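Local structure of UPF0342 protein YheA (2OEE) at residues F42-D47 against V74-Q79; D30-D35 against E81-L86. The protein is of unknown function but may, like relatives of the YlbF/YmcA group, take part in regulating competence. All blocks are in the same frame, centred on the assembly; numbering follows the deposited sequence.

Interaction 1 (F42-D47 against V74-Q79); sequences FENFRD and VALVQQ
Helix 36-48 and helix 70-78 pack antiparallel, and the centre of their contact is one phenylalanine met by two valines. The short segments run at 150° to each other with their axes 9.6 Å apart at closest approach, and the CA atoms of Phe-42 and Val-77, and of Phe-45 and Val-74, lie nearest each other. The contact illustrates how an aromatic ring can be gripped by branched side chains spaced one turn apart. Phe-45 has its CG anti to the backbone N (chi1 171°), a setting that carries the ring across the gap to helix 70-78. There Val-77 meets it over a face: Val-77 CG2 lies 4.0 Å from the centroid of the Phe-45 ring and 23° off its normal, a CH-pi contact displaced toward the rim, where Val-77 CG2 comes within 3.6 Å of Phe-45 CD1. The other methyl of the same valine reaches back to the root of the side chain, with Val-77 CG1 3.8 Å from Phe-45 CB. Val-74 approaches differently, at the edge of the ring and in its plane, with its CG2 3.7 Å from Phe-45 CE1. One valine therefore bears on the flat of the ring and the other on its perimeter, an apolar arrangement likely to limit its tilting. On the outer margin, Asn-44 OD1 stands 4.2 Å from Leu-76 CD2, a loose touch beside solvent. Val-77 and Phe-45 also rest on Met-87 of helix 81-104, which makes the pair part of a three-helix packing. Phe-42 turns to Leu-86 and Glu-90 of that same helix and to Tyr-29 and Val-32 of helix 20-34, while Arg-46, bonded through NH1 to Tyr-29 OH, packs on Tyr-112 of the second subunit.

Interaction 2 (D30-D35 against E81-L86); sequences DEVNAD and EKISQL. With CA (calcium ion), chain C.
A single water carries the polar link between Glu-31 and Lys-82, whose charged ends stop short of a salt bridge. It donates to Glu-31 OE1 at 2.6 Å and accepts from Lys-82 NZ at 2.8 Å, whereas Glu-31 OE2 lies 4.0 Å from Lys-82 NZ. The extended glutamate crosses the lysine at about a right angle, and the lysine, modelled with an unusual eclipsed chi2 (-2°), folds so that its CD lies 3.5 Å from Glu-31 OE2. Lys-82 NZ also donates to Gln-85 OE1; Gln-85 NE2 in turn donates almost straight, at 166°, to the anti lone pair of Glu-81 OE2. Both oxygens of that carboxylate grip the calcium ion, which three waters also bind. Inside this polar edge, where the end of helix 20-34 packs antiparallel (146°) on the start of helix 81-104, Val-32 CG2 lies 3.8 Å from Leu-86 CD2 and 4.2 Å from Ile-83 CG1. A methionine in place of Lys-82 would probably leave the water without its lysine donor and the Gln-85 amide freer to turn. Water-linked glutamate and amide carbonyl thus hold the lysine ammonium, and the same amide's NH2 meets the calcium-binding carboxylate, perhaps steadying it.

How the interactions relate
Both contacts join antiparallel helices at similar crossing angles. Interaction 1 is partly buried and almost entirely apolar, with no hydrogen bond between its segments, and is built round an aromatic ring; interaction 2 has a buried aliphatic centre under a charged, water-bridged margin, with the calcium ion bound farther along, at Glu-81. Along the chain, 42-47 and 74-79 are nested inside the loop closed by 30-35 and 81-86, and the four helices follow one another in consecutive pairs. The two sites meet directly: besides the junction of Phe-42 with Leu-86, Val-77 CB lies 3.9 Å from Ile-83 CG2, so the two apolar patches adjoin.

Interaction 1 (F42-D47 against V74-Q79)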
ATOM      1  N   PHE A  42     -24.006   4.460   9.258  1.00 17.09           N
ATOM      2  CA  PHE A  42     -22.600   4.326   8.838  1.00 18.34           C
ATOM      3  C   PHE A  42     -21.861   3.356   9.783  1.00 19.81           C
ATOM      4  O   PHE A  42     -21.096   2.496   9.334  1.00 19.07           O
ATOM      5  CB  PHE A  42     -21.920   5.694   8.810  1.00 18.06           C
ATOM      6  CG  PHE A  42     -20.471   5.664   8.307  1.00 18.02           C
ATOM      7  CD1 PHE A  42     -20.183   5.352   6.984  1.00 17.32           C
ATOM      8  CD2 PHE A  42     -19.425   5.986   9.164  1.00 16.46           C
ATOM      9  CE1 PHE A  42     -18.848   5.338   6.510  1.00 16.85           C
ATOM     10  CE2 PHE A  42     -18.084   5.987   8.705  1.00 17.58           C
ATOM     11  CZ  PHE A  42     -17.806   5.661   7.375  1.00 17.98           C
ATOM     12  N   GLU A  43     -22.129   3.475  11.079  1.00 21.64           N
ATOM     13  CA  GLU A  43     -21.529   2.573  12.074  1.00 24.80           C
ATOM     14  C   GLU A  43     -21.958   1.115  11.912  1.00 26.02           C
ATOM     15  O   GLU A  43     -21.121   0.221  11.983  1.00 26.36           O
ATOM     16  CB  GLU A  43     -21.761   3.079  13.497  1.00 24.50           C
ATOM     17  CG  GLU A  43     -20.869   4.259  13.830  1.00 27.92           C
ATOM     18  CD  GLU A  43     -21.090   4.808  15.224  1.00 31.28           C
ATOM     19  OE1 GLU A  43     -22.053   4.389  15.898  1.00 34.11           O
ATOM     20  OE2 GLU A  43     -20.311   5.690  15.632  1.00 34.05           O
ATOM     21  N   ASN A  44     -23.246   0.873  11.675  1.00 27.65           N
ATOM     22  CA  ASN A  44     -23.738  -0.489  11.462  1.00 29.90           C
ATOM     23  C   ASN A  44     -23.164  -1.112  10.178  1.00 31.08           C
ATOM     24  O   ASN A  44     -22.903  -2.321  10.116  1.00 31.22           O
ATOM     25  CB  ASN A  44     -25.276  -0.516  11.461  1.00 30.12           C
ATOM     26  CG  ASN A  44     -25.845  -1.860  11.017  1.00 32.42           C
ATOM     27  OD1 ASN A  44     -26.473  -1.956   9.960  1.00 35.52           O
ATOM     28  ND2 ASN A  44     -25.635  -2.899  11.825  1.00 33.74           N
ATOM     29  N   PHE A  45     -22.955  -0.280   9.176  1.00 32.50           N
ATOM     30  CA  PHE A  45     -22.243  -0.623   7.963  1.00 34.11           C
ATOM     31  C   PHE A  45     -20.774  -1.008   8.213  1.00 35.28           C
ATOM     32  O   PHE A  45     -20.327  -1.998   7.757  1.00 34.79           O
ATOM     33  CB  PHE A  45     -22.271   0.560   7.002  1.00 34.13           C
ATOM     34  CG  PHE A  45     -21.406   0.402   5.810  1.00 34.90           C
ATOM     35  CD1 PHE A  45     -21.725  -0.499   4.824  1.00 35.16           C
ATOM     36  CD2 PHE A  45     -20.306   1.160   5.646  1.00 35.15           C
ATOM     37  CE1 PHE A  45     -20.952  -0.636   3.754  1.00 36.38           C
ATOM     38  CE2 PHE A  45     -19.521   1.015   4.534  1.00 36.45           C
ATOM     39  CZ  PHE A  45     -19.842   0.133   3.606  1.00 35.48           C
ATOM     40  N   ARG A  46     -20.037  -0.135   8.848  1.00 36.95           N
ATOM     41  CA  ARG A  46     -18.693  -0.409   9.226  1.00 39.73           C
ATOM     42  C   ARG A  46     -18.563  -1.701  10.018  1.00 41.14           C
ATOM     43  O   ARG A  46     -17.680  -2.458   9.757  1.00 40.89           O
ATOM     44  CB  ARG A  46     -18.056   0.784   9.904  1.00 39.21           C
ATOM     45  CG  ARG A  46     -17.502   1.769   8.969  1.00 40.46           C
ATOM     46  CD  ARG A  46     -16.938   3.023   9.628  1.00 41.60           C
ATOM     47  NE  ARG A  46     -15.724   2.827  10.399  1.00 45.82           N
ATOM     48  CZ  ARG A  46     -15.275   3.619  11.389  1.00 48.12           C
ATOM     49  NH1 ARG A  46     -15.874   4.750  11.751  1.00 48.62           N
ATOM     50  NH2 ARG A  46     -14.184   3.270  12.036  1.00 48.90           N
ATOM     51  N   ASP A  47     -19.482  -1.933  10.950  1.00 43.32           N
ATOM     52  CA  ASP A  47     -19.452  -3.035  11.874  1.00 46.05           C
ATOM     53  C   ASP A  47     -19.757  -4.348  11.139  1.00 47.67           C
ATOM     54  O   ASP A  47     -19.038  -5.331  11.235  1.00 47.84           O
ATOM     55  CB  ASP A  47     -20.405  -2.791  13.045  1.00 46.02           C
ATOM     56  CG  ASP A  47     -19.992  -1.574  13.946  1.00 47.85           C
ATOM     57  OD1 ASP A  47     -19.010  -0.872  13.672  1.00 49.17           O
ATOM     58  OD2 ASP A  47     -20.679  -1.287  14.945  1.00 49.94           O
ATOM     59  N   VAL A  74     -24.817  -2.506   2.497  1.00 39.58           N
ATOM     60  CA  VAL A  74     -24.237  -1.546   1.558  1.00 38.79           C
ATOM     61  C   VAL A  74     -25.338  -0.743   0.848  1.00 37.86           C
ATOM     62  O   VAL A  74     -25.182   0.455   0.620  1.00 37.17           O
ATOM     63  CB  VAL A  74     -23.268  -2.220   0.546  1.00 39.16           C
ATOM     64  CG1 VAL A  74     -22.547  -1.166  -0.309  1.00 39.77           C
ATOM     65  CG2 VAL A  74     -22.246  -3.077   1.279  1.00 38.55           C
ATOM     66  N   ALA A  75     -26.462  -1.397   0.551  1.00 37.18           N
ATOM     67  CA  ALA A  75     -27.628  -0.735  -0.058  1.00 36.19           C
ATOM     68  C   ALA A  75     -28.291   0.277   0.861  1.00 35.57           C
ATOM     69  O   ALA A  75     -28.646   1.369   0.416  1.00 35.95           O
ATOM     70  CB  ALA A  75     -28.653  -1.765  -0.543  1.00 36.80           C
ATOM     71  N   LEU A  76     -28.486  -0.089   2.126  1.00 34.12           N
ATOM     72  CA  LEU A  76     -28.922   0.858   3.151  1.00 33.02           C
ATOM     73  C   LEU A  76     -28.148   2.165   3.003  1.00 31.24           C
ATOM     74  O   LEU A  76     -28.742   3.214   2.732  1.00 31.64           O
ATOM     75  CB  LEU A  76     -28.744   0.271   4.574  1.00 33.28           C
ATOM     76  CG  LEU A  76     -28.903   1.108   5.872  1.00 34.52           C
ATOM     77  CD1 LEU A  76     -30.199   1.936   5.936  1.00 32.27           C
ATOM     78  CD2 LEU A  76     -28.779   0.214   7.132  1.00 34.27           C
ATOM     79  N   VAL A  77     -26.828   2.097   3.137  1.00 28.06           N
ATOM     80  CA  VAL A  77     -26.026   3.312   3.243  1.00 26.15           C
ATOM     81  C   VAL A  77     -25.858   4.076   1.941  1.00 24.68           C
ATOM     82  O   VAL A  77     -25.794   5.299   1.956  1.00 23.93           O
ATOM     83  CB  VAL A  77     -24.640   3.069   3.893  1.00 26.65           C
ATOM     84  CG1 VAL A  77     -24.809   2.787   5.353  1.00 27.53           C
ATOM     85  CG2 VAL A  77     -23.881   1.928   3.199  1.00 26.79           C
ATOM     86  N   GLN A  78     -25.791   3.371   0.820  1.00 23.19           N
ATOM     87  CA  GLN A  78     -25.666   4.052  -0.466  1.00 23.86           C
ATOM     88  C   GLN A  78     -26.869   4.918  -0.847  1.00 22.35           C
ATOM     89  O   GLN A  78     -26.730   5.894  -1.589  1.00 23.56           O
ATOM     90  CB  GLN A  78     -25.305   3.055  -1.566  1.00 24.25           C
ATOM     91  CG  GLN A  78     -23.863   2.654  -1.423  1.00 28.93           C
ATOM     92  CD  GLN A  78     -23.377   1.771  -2.534  1.00 35.11           C
ATOM     93  OE1 GLN A  78     -24.170   1.215  -3.309  1.00 37.91           O
ATOM     94  NE2 GLN A  78     -22.053   1.623  -2.620  1.00 37.41           N
ATOM     95  N   GLN A  79     -28.042   4.593  -0.302  1.00 20.46           N
ATOM     96  CA  GLN A  79     -29.239   5.403  -0.548  1.00 18.75           C
ATOM     97  C   GLN A  79     -29.270   6.721   0.232  1.00 15.79           C
ATOM     98  O   GLN A  79     -30.173   7.525   0.034  1.00 15.11           O
ATOM     99  CB  GLN A  79     -30.529   4.600  -0.298  1.00 20.03           C
ATOM    100  CG  GLN A  79     -30.936   4.508   1.167  1.00 25.55           C
ATOM    101  CD  GLN A  79     -32.450   4.362   1.381  1.00 31.60           C
ATOM    102  OE1 GLN A  79     -33.271   4.531   0.452  1.00 37.34           O
ATOM    103  NE2 GLN A  79     -32.822   4.069   2.611  1.00 30.94           N
TER

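Interaction 2 (D30-D35 against E81-L86)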
ATOM      1  N   ASP A  30     -16.980  14.005  10.147  1.00 15.41           N
ATOM      2  CA  ASP A  30     -17.535  14.715  11.305  1.00 15.84           C
ATOM      3  C   ASP A  30     -19.015  15.062  11.090  1.00 15.60           C
ATOM      4  O   ASP A  30     -19.809  14.967  12.011  1.00 16.28           O
ATOM      5  CB  ASP A  30     -16.758  16.004  11.545  1.00 15.86           C
ATOM      6  CG  ASP A  30     -15.355  15.748  12.098  1.00 16.47           C
ATOM      7  OD1 ASP A  30     -15.068  14.614  12.511  1.00 14.69           O
ATOM      8  OD2 ASP A  30     -14.552  16.692  12.091  1.00 18.24           O
ATOM      9  N   GLU A  31     -19.353  15.447   9.861  1.00 15.10           N
ATOM     10  CA  GLU A  31     -20.721  15.754   9.464  1.00 15.86           C
ATOM     11  C   GLU A  31     -21.637  14.546   9.620  1.00 15.53           C
ATOM     12  O   GLU A  31     -22.735  14.653  10.207  1.00 15.19           O
ATOM     13  CB  GLU A  31     -20.743  16.282   8.033  1.00 16.06           C
ATOM     14  CG  GLU A  31     -22.047  16.884   7.656  1.00 19.85           C
ATOM     15  CD  GLU A  31     -22.099  17.350   6.230  1.00 21.97           C
ATOM     16  OE1 GLU A  31     -21.027  17.526   5.589  1.00 20.18           O
ATOM     17  OE2 GLU A  31     -23.243  17.539   5.764  1.00 21.76           O
ATOM     18  N   VAL A  32     -21.174  13.389   9.142  1.00 13.89           N
ATOM     19  CA  VAL A  32     -21.903  12.143   9.324  1.00 14.35           C
ATOM     20  C   VAL A  32     -22.044  11.793  10.810  1.00 15.94           C
ATOM     21  O   VAL A  32     -23.130  11.379  11.262  1.00 15.96           O
ATOM     22  CB  VAL A  32     -21.288  10.976   8.473  1.00 13.15           C
ATOM     23  CG1 VAL A  32     -21.793   9.621   8.916  1.00 13.29           C
ATOM     24  CG2 VAL A  32     -21.622  11.181   6.971  1.00 12.07           C
ATOM     25  N   ASN A  33     -20.964  11.959  11.574  1.00 16.46           N
ATOM     26  CA  ASN A  33     -21.042  11.646  13.002  1.00 18.34           C
ATOM     27  C   ASN A  33     -21.914  12.609  13.819  1.00 16.95           C
ATOM     28  O   ASN A  33     -22.451  12.209  14.847  1.00 17.63           O
ATOM     29  CB  ASN A  33     -19.663  11.462  13.645  1.00 18.66           C
ATOM     30  CG  ASN A  33     -18.930  10.220  13.118  1.00 24.75           C
ATOM     31  OD1 ASN A  33     -17.761  10.309  12.754  1.00 31.81           O
ATOM     32  ND2 ASN A  33     -19.619   9.079  13.036  1.00 26.47           N
ATOM     33  N   ALA A  34     -22.063  13.837  13.349  1.00 16.68           N
ATOM     34  CA  ALA A  34     -22.935  14.826  13.997  1.00 16.61           C
ATOM     35  C   ALA A  34     -24.419  14.589  13.715  1.00 16.82           C
ATOM     36  O   ALA A  34     -25.284  15.188  14.384  1.00 17.11           O
ATOM     37  CB  ALA A  34     -22.562  16.229  13.582  1.00 16.21           C
ATOM     38  N   ASP A  35     -24.705  13.774  12.699  1.00 14.69           N
ATOM     39  CA  ASP A  35     -26.073  13.412  12.309  1.00 13.99           C
ATOM     40  C   ASP A  35     -26.405  12.076  12.959  1.00 13.30           C
ATOM     41  O   ASP A  35     -25.890  11.029  12.551  1.00 12.54           O
ATOM     42  CB  ASP A  35     -26.147  13.310  10.774  1.00 12.76           C
ATOM     43  CG  ASP A  35     -27.532  12.935  10.243  1.00 13.46           C
ATOM     44  OD1 ASP A  35     -28.379  12.362  10.968  1.00 12.20           O
ATOM     45  OD2 ASP A  35     -27.758  13.194   9.039  1.00 13.82           O
ATOM     46  N   GLU A  81     -27.562  10.216   0.745  1.00 10.10           N
ATOM     47  CA  GLU A  81     -26.648  11.050  -0.055  1.00 11.17           C
ATOM     48  C   GLU A  81     -25.349  11.419   0.688  1.00 10.83           C
ATOM     49  O   GLU A  81     -24.257  11.212   0.155  1.00 10.83           O
ATOM     50  CB  GLU A  81     -27.372  12.293  -0.600  1.00 11.22           C
ATOM     51  CG  GLU A  81     -26.474  13.241  -1.452  1.00 12.71           C
ATOM     52  CD  GLU A  81     -25.849  12.572  -2.679  1.00 14.00           C
ATOM     53  OE1 GLU A  81     -26.485  11.709  -3.347  1.00 15.64           O
ATOM     54  OE2 GLU A  81     -24.686  12.901  -2.997  1.00 15.29           O
ATOM     55  N   LYS A  82     -25.465  11.939   1.910  1.00 11.01           N
ATOM     56  CA  LYS A  82     -24.297  12.420   2.646  1.00 11.91           C
ATOM     57  C   LYS A  82     -23.349  11.269   2.990  1.00 11.55           C
ATOM     58  O   LYS A  82     -22.127  11.406   2.867  1.00 11.60           O
ATOM     59  CB  LYS A  82     -24.719  13.099   3.941  1.00 12.79           C
ATOM     60  CG  LYS A  82     -24.091  14.448   4.308  1.00 19.45           C
ATOM     61  CD  LYS A  82     -23.009  15.021   3.355  1.00 19.36           C
ATOM     62  CE  LYS A  82     -23.723  16.101   2.520  1.00 18.86           C
ATOM     63  NZ  LYS A  82     -22.892  17.100   1.772  1.00 19.81           N
ATOM     64  N   ILE A  83     -23.885  10.153   3.470  1.00 11.19           N
ATOM     65  CA  ILE A  83     -23.032   8.983   3.743  1.00 11.43           C
ATOM     66  C   ILE A  83     -22.331   8.507   2.462  1.00 11.82           C
ATOM     67  O   ILE A  83     -21.168   8.084   2.502  1.00 11.25           O
ATOM     68  CB  ILE A  83     -23.822   7.818   4.371  1.00 11.12           C
ATOM     69  CG1 ILE A  83     -24.317   8.207   5.778  1.00 11.72           C
ATOM     70  CG2 ILE A  83     -22.969   6.525   4.430  1.00 11.46           C
ATOM     71  CD1 ILE A  83     -25.335   7.202   6.351  1.00 10.52           C
ATOM     72  N   SER A  84     -23.037   8.579   1.335  1.00 11.60           N
ATOM     73  CA  SER A  84     -22.457   8.152   0.054  1.00 12.29           C
ATOM     74  C   SER A  84     -21.281   9.035  -0.314  1.00 11.47           C
ATOM     75  O   SER A  84     -20.308   8.536  -0.858  1.00 11.50           O
ATOM     76  CB  SER A  84     -23.483   8.216  -1.088  1.00 12.63           C
ATOM     77  OG  SER A  84     -24.467   7.219  -0.889  1.00 18.94           O
ATOM     78  N   GLN A  85     -21.408  10.330  -0.025  1.00 11.60           N
ATOM     79  CA  GLN A  85     -20.326  11.321  -0.243  1.00 11.98           C
ATOM     80  C   GLN A  85     -19.088  11.014   0.599  1.00 11.65           C
ATOM     81  O   GLN A  85     -17.960  11.100   0.111  1.00 10.88           O
ATOM     82  CB  GLN A  85     -20.819  12.744   0.031  1.00 11.41           C
ATOM     83  CG  GLN A  85     -21.817  13.264  -1.031  1.00 11.40           C
ATOM     84  CD  GLN A  85     -22.277  14.688  -0.808  1.00 12.51           C
ATOM     85  OE1 GLN A  85     -21.706  15.445  -0.013  1.00 14.75           O
ATOM     86  NE2 GLN A  85     -23.350  15.063  -1.497  1.00 14.62           N
ATOM     87  N   LEU A  86     -19.310  10.669   1.869  1.00 11.26           N
ATOM     88  CA  LEU A  86     -18.232  10.188   2.736  1.00 11.21           C
ATOM     89  C   LEU A  86     -17.566   8.907   2.182  1.00 11.23           C
ATOM     90  O   LEU A  86     -16.330   8.827   2.121  1.00 11.43           O
ATOM     91  CB  LEU A  86     -18.747   9.982   4.184  1.00 10.89           C
ATOM     92  CG  LEU A  86     -17.808   9.253   5.163  1.00 12.02           C
ATOM     93  CD1 LEU A  86     -16.452  10.011   5.317  1.00 12.88           C
ATOM     94  CD2 LEU A  86     -18.502   9.052   6.512  1.00 11.16           C
TER
HETATM   95 CA    CA C 118     -24.625  11.085  -4.747  1.00 13.25          CA
HETATM   96  O   HOH W   1     -20.886  18.545   3.157  1.00 20.71           O
HETATM   97  O   HOH W   2     -22.731  10.483  -3.229  1.00 12.65           O
HETATM   98  O   HOH W   3     -25.602   9.008  -4.240  1.00 10.23           O
HETATM   99  O   HOH W   4     -23.062  10.279  -6.275  1.00 14.98           O